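Chemotactic transducer PctC (Pseudomonas aeruginosa, PDB 5LTV) probably senses amino acids and related compounds such as gamma-aminobutyrate through its ligand-binding domain and relays the signal to the chemotaxis machinery. Local coordinates at residues A[48-51]-A[52-56]; A[120-123]-A[124-128]. All coordinates share one frame; numbering follows the deposited sequence.

Contact 1 comes first along the chain, midway in the long helix 34-68, and contact 2 follows at the start of the short helix 122-130; their centres lie 22 Å apart, on opposite sides of the chain's centre, with nearest atoms about 13 Å apart. Both belong to the Cache domain and meet the same sheet, through strands 147-157 and 160-170. M151 faces the long helix while its neighbour S152 faces the short one, so the two helices pack against opposite faces. Contact 2 takes part in binding gamma-aminobutyrate directly, whereas contact 1 belongs to the helix that runs behind the ligand-binding module and reaches the second sheet.

Contact 1 (A[48-51]-A[52-56]); sequences NIQS and WLEGR. With SO4 (sulfate ion), chain J.
Q50 and E54, one turn apart on the helix, run alongside each other in the same direction. With CG anti to the backbone N (chi1 163°) and an extended chain beyond, Q50 brings its amide to the carboxylate of E54. There NE2 gives OE2 a nearly straight hydrogen bond of 3.2 Å, leaving in the amide plane but reaching the oxygen from above the carboxylate, the two planes being 75° apart. Long polar chains suit this partly exposed flank. Beneath them the helical bond from E54 N to Q50 O measures 2.8 Å.

W52 leaves the helix on another side, its amide bound to N48 O at 3.0 Å. The indole meets the guanidinium of R56, with CZ2 3.2 Å above the centre of the guanidinium plane. A sulfate, probably from the crystallisation liquor, ties both ends together: W52 NE1 reaches O1 at 3.1 Å in the ring plane, while R56 NH1 holds O3 at 2.9 Å and R56 NH2 binds O4. On the buried face, I49 CG1 rests 4.0 Å from L53 CD1, branched aliphatics filling the space toward M151 and V243. Such i to i+4 pairs build the long N-terminal helix of a double Cache domain, which here spans both sheets.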
# COMPACT_ATOMS: atom_id res chain seq x y z
N ASN A 48 -2.45 12.40 -8.15
CA ASN A 48 -1.12 11.89 -8.44
C ASN A 48 -0.84 10.59 -7.68
O ASN A 48 -0.49 9.56 -8.27
CB ASN A 48 -0.06 12.93 -8.10
CG ASN A 48 1.31 12.56 -8.67
OD1 ASN A 48 1.41 12.14 -9.82
ND2 ASN A 48 2.33 12.68 -7.88
N ILE A 49 -1.00 10.61 -6.36
CA ILE A 49 -0.81 9.37 -5.61
C ILE A 49 -1.82 8.31 -6.06
O ILE A 49 -1.49 7.12 -6.09
CB ILE A 49 -0.84 9.67 -4.09
CG1 ILE A 49 -0.13 8.58 -3.33
CG2 ILE A 49 -2.21 9.80 -3.56
CD1 ILE A 49 1.36 8.62 -3.56
N GLN A 50 -3.02 8.71 -6.50
CA GLN A 50 -3.99 7.74 -7.04
C GLN A 50 -3.44 7.03 -8.27
O GLN A 50 -3.46 5.79 -8.36
CB GLN A 50 -5.30 8.41 -7.39
CG GLN A 50 -6.20 7.56 -8.32
CD GLN A 50 -7.48 8.29 -8.74
OE1 GLN A 50 -7.66 9.48 -8.45
NE2 GLN A 50 -8.39 7.59 -9.41
N SER A 51 -2.97 7.81 -9.25
CA SER A 51 -2.40 7.21 -10.46
C SER A 51 -1.22 6.31 -10.13
O SER A 51 -1.09 5.21 -10.68
CB SER A 51 -1.96 8.29 -11.45
OG SER A 51 -3.05 8.82 -12.13
N TRP A 52 -0.35 6.77 -9.24
CA TRP A 52 0.83 5.97 -8.90
C TRP A 52 0.43 4.64 -8.28
O TRP A 52 0.88 3.59 -8.73
CB TRP A 52 1.73 6.75 -7.97
CG TRP A 52 3.14 6.20 -7.85
CD1 TRP A 52 4.23 6.65 -8.52
CD2 TRP A 52 3.60 5.16 -6.98
NE1 TRP A 52 5.35 5.94 -8.14
CE2 TRP A 52 4.99 5.02 -7.19
CE3 TRP A 52 2.96 4.33 -6.05
CZ2 TRP A 52 5.76 4.06 -6.51
CZ3 TRP A 52 3.73 3.38 -5.38
CH2 TRP A 52 5.13 3.27 -5.60
N LEU A 53 -0.41 4.67 -7.23
CA LEU A 53 -0.91 3.44 -6.60
C LEU A 53 -1.69 2.55 -7.59
O LEU A 53 -1.54 1.32 -7.58
CB LEU A 53 -1.80 3.80 -5.40
CG LEU A 53 -1.10 4.48 -4.18
CD1 LEU A 53 -2.06 5.07 -3.15
CD2 LEU A 53 -0.21 3.42 -3.54
N GLU A 54 -2.51 3.17 -8.46
CA GLU A 54 -3.29 2.37 -9.40
C GLU A 54 -2.39 1.58 -10.35
O GLU A 54 -2.69 0.42 -10.66
CB GLU A 54 -4.27 3.25 -10.18
CG GLU A 54 -5.54 3.59 -9.34
CD GLU A 54 -6.59 4.50 -10.03
OE1 GLU A 54 -6.26 5.25 -10.97
OE2 GLU A 54 -7.75 4.47 -9.58
N GLY A 55 -1.28 2.19 -10.80
CA GLY A 55 -0.33 1.47 -11.64
C GLY A 55 0.25 0.27 -10.91
O GLY A 55 0.34 -0.83 -11.47
N ARG A 56 0.61 0.46 -9.64
CA ARG A 56 1.09 -0.68 -8.86
C ARG A 56 -0.01 -1.74 -8.69
O ARG A 56 0.24 -2.94 -8.83
CB ARG A 56 1.62 -0.18 -7.51
CG ARG A 56 3.14 -0.08 -7.50
CD ARG A 56 3.64 0.90 -8.61
NE ARG A 56 5.07 1.12 -8.52
CZ ARG A 56 5.73 2.11 -9.11
NH1 ARG A 56 5.09 3.03 -9.83
NH2 ARG A 56 7.04 2.20 -8.92
S SO4 J . 8.43 5.14 -10.29
O1 SO4 J . 8.26 5.97 -9.07
O2 SO4 J . 9.13 5.89 -11.34
O3 SO4 J . 7.11 4.78 -10.83
O4 SO4 J . 9.20 3.94 -10.00

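Contact 2 (A[120-123]-A[124-128]); sequences TRAW and YKDAL. With ABU (gamma-amino-butanoic acid), chain H; SO4 (sulfate ion), chain I.
The carbonyl oxygen of R121, the N-cap residue, receives K125 N in a nearly straight bond and Y124 N in a more bent one from above the carbonyl plane, both at 2.9 Å, as the chain turns into helix 122-130; the next helical bond runs from D126 N to A122 O.

R121 turns its side chain away from the helix to the ligand. The chain bends at chi2 and chi3, which presents one edge of the guanidinium to the carboxylate of gamma-aminobutyrate: NE meets OXT at 2.6 Å in an almost straight bond (167°), and NH2 meets O at 2.7 Å, a two-pronged grip that sets the guanidinium, probably positive, against the carboxylate. The edge formed by NH1 and NH2 faces a sulfate, probably from the crystallisation liquor: its O4 lies 2.9 Å from NH1 and is bound only weakly by NH2. W123 adds a further bond to the carboxylate, its NE1 donating to OXT at 2.9 Å within the indole plane, so that OXT is held by two donors. Y116, A142 and D168 also hydrogen-bond to the ligand.

Placed between the backbone N and the carbonyl carbon (chi1 60°), the CG of W123 lays the indole forward over Y124 N. Helices seldom admit this torsion beyond their first turn, where the preceding carbonyls would obstruct the ring. Y124 CB sits over the six-membered ring, 4.1 Å from its centroid, as a CH-pi contact. The phenol turns its edge toward the indole face in an offset edge-to-face pair, with planes 71° apart. Two broad aromatics suit this buried side, while K125 stays exposed and runs its aliphatic chain back past T120 O.

W123, Y124, A127 and L128 lay the helix on V164 of strand 160-170; A127 and L128 also touch strand 147-157, where S152 OG bonds to W123 O, and R121 and D126 reach strand 134-140.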
# COMPACT_ATOMS: atom_id res chain seq x y z
N THR A 120 0.17 -16.86 8.06
CA THR A 120 -0.21 -16.24 9.33
C THR A 120 -0.23 -14.72 9.27
O THR A 120 -0.46 -14.09 10.30
CB THR A 120 0.75 -16.66 10.47
OG1 THR A 120 2.07 -16.18 10.21
CG2 THR A 120 0.76 -18.20 10.71
N ARG A 121 0.01 -14.11 8.11
CA ARG A 121 0.24 -12.68 8.07
C ARG A 121 -0.98 -11.95 7.52
O ARG A 121 -1.73 -12.48 6.69
CB ARG A 121 1.49 -12.37 7.23
CG ARG A 121 2.81 -13.07 7.77
CD ARG A 121 3.54 -12.20 8.80
NE ARG A 121 4.08 -10.97 8.20
CZ ARG A 121 4.27 -9.82 8.86
NH1 ARG A 121 3.93 -9.73 10.13
NH2 ARG A 121 4.76 -8.75 8.25
N ALA A 122 -1.15 -10.70 7.99
CA ALA A 122 -2.35 -9.92 7.66
C ALA A 122 -2.52 -9.70 6.17
O ALA A 122 -3.66 -9.62 5.69
CB ALA A 122 -2.33 -8.57 8.38
N TRP A 123 -1.42 -9.55 5.41
CA TRP A 123 -1.60 -9.31 3.98
C TRP A 123 -2.14 -10.55 3.30
O TRP A 123 -2.79 -10.46 2.25
CB TRP A 123 -0.29 -8.87 3.33
CG TRP A 123 0.85 -9.88 3.44
CD1 TRP A 123 1.85 -9.86 4.34
CD2 TRP A 123 1.08 -11.04 2.60
NE1 TRP A 123 2.73 -10.92 4.12
CE2 TRP A 123 2.27 -11.67 3.08
CE3 TRP A 123 0.41 -11.61 1.51
CZ2 TRP A 123 2.80 -12.82 2.49
CZ3 TRP A 123 0.94 -12.75 0.91
CH2 TRP A 123 2.13 -13.35 1.41
N TYR A 124 -1.89 -11.71 3.90
CA TYR A 124 -2.40 -12.97 3.38
C TYR A 124 -3.86 -13.16 3.79
O TYR A 124 -4.77 -13.25 2.95
CB TYR A 124 -1.49 -14.11 3.87
CG TYR A 124 -1.86 -15.44 3.29
CD1 TYR A 124 -1.13 -15.98 2.24
CD2 TYR A 124 -2.94 -16.20 3.80
CE1 TYR A 124 -1.52 -17.23 1.67
CE2 TYR A 124 -3.29 -17.41 3.26
CZ TYR A 124 -2.60 -17.93 2.20
OH TYR A 124 -2.96 -19.16 1.66
N LYS A 125 -4.10 -13.20 5.11
CA LYS A 125 -5.43 -13.47 5.63
C LYS A 125 -6.45 -12.42 5.16
O LYS A 125 -7.60 -12.75 4.88
CB LYS A 125 -5.39 -13.55 7.15
CG LYS A 125 -4.58 -14.69 7.67
CD LYS A 125 -4.68 -14.82 9.19
CE LYS A 125 -3.96 -13.65 9.88
NZ LYS A 125 -3.94 -13.72 11.38
N ASP A 126 -6.04 -11.15 5.05
CA ASP A 126 -6.99 -10.13 4.56
C ASP A 126 -7.28 -10.28 3.06
O ASP A 126 -8.41 -10.04 2.62
CB ASP A 126 -6.50 -8.72 4.87
CG ASP A 126 -6.38 -8.46 6.39
OD1 ASP A 126 -6.82 -9.34 7.15
OD2 ASP A 126 -5.82 -7.43 6.80
N ALA A 127 -6.30 -10.69 2.25
CA ALA A 127 -6.63 -10.97 0.85
C ALA A 127 -7.70 -12.07 0.73
O ALA A 127 -8.62 -11.98 -0.09
CB ALA A 127 -5.37 -11.37 0.06
N LEU A 128 -7.56 -13.13 1.54
CA LEU A 128 -8.51 -14.23 1.45
C LEU A 128 -9.88 -13.80 1.97
O LEU A 128 -10.90 -14.15 1.37
CB LEU A 128 -8.00 -15.45 2.21
CG LEU A 128 -6.85 -16.24 1.57
CD1 LEU A 128 -6.65 -17.55 2.29
CD2 LEU A 128 -7.09 -16.47 0.08
N ABU H . 8.55 -8.69 1.51
CD ABU H . 8.01 -8.70 2.89
CB ABU H . 7.48 -10.05 3.30
CG ABU H . 6.06 -10.01 3.84
C ABU H . 5.79 -10.05 5.33
O ABU H . 6.20 -9.09 6.04
OXT ABU H . 5.09 -11.00 5.78
S SO4 I . 3.75 -6.15 11.84
O1 SO4 I . 4.01 -4.74 11.61
O2 SO4 I . 2.50 -6.30 12.59
O3 SO4 I . 4.90 -6.73 12.56
O4 SO4 I . 3.63 -6.85 10.58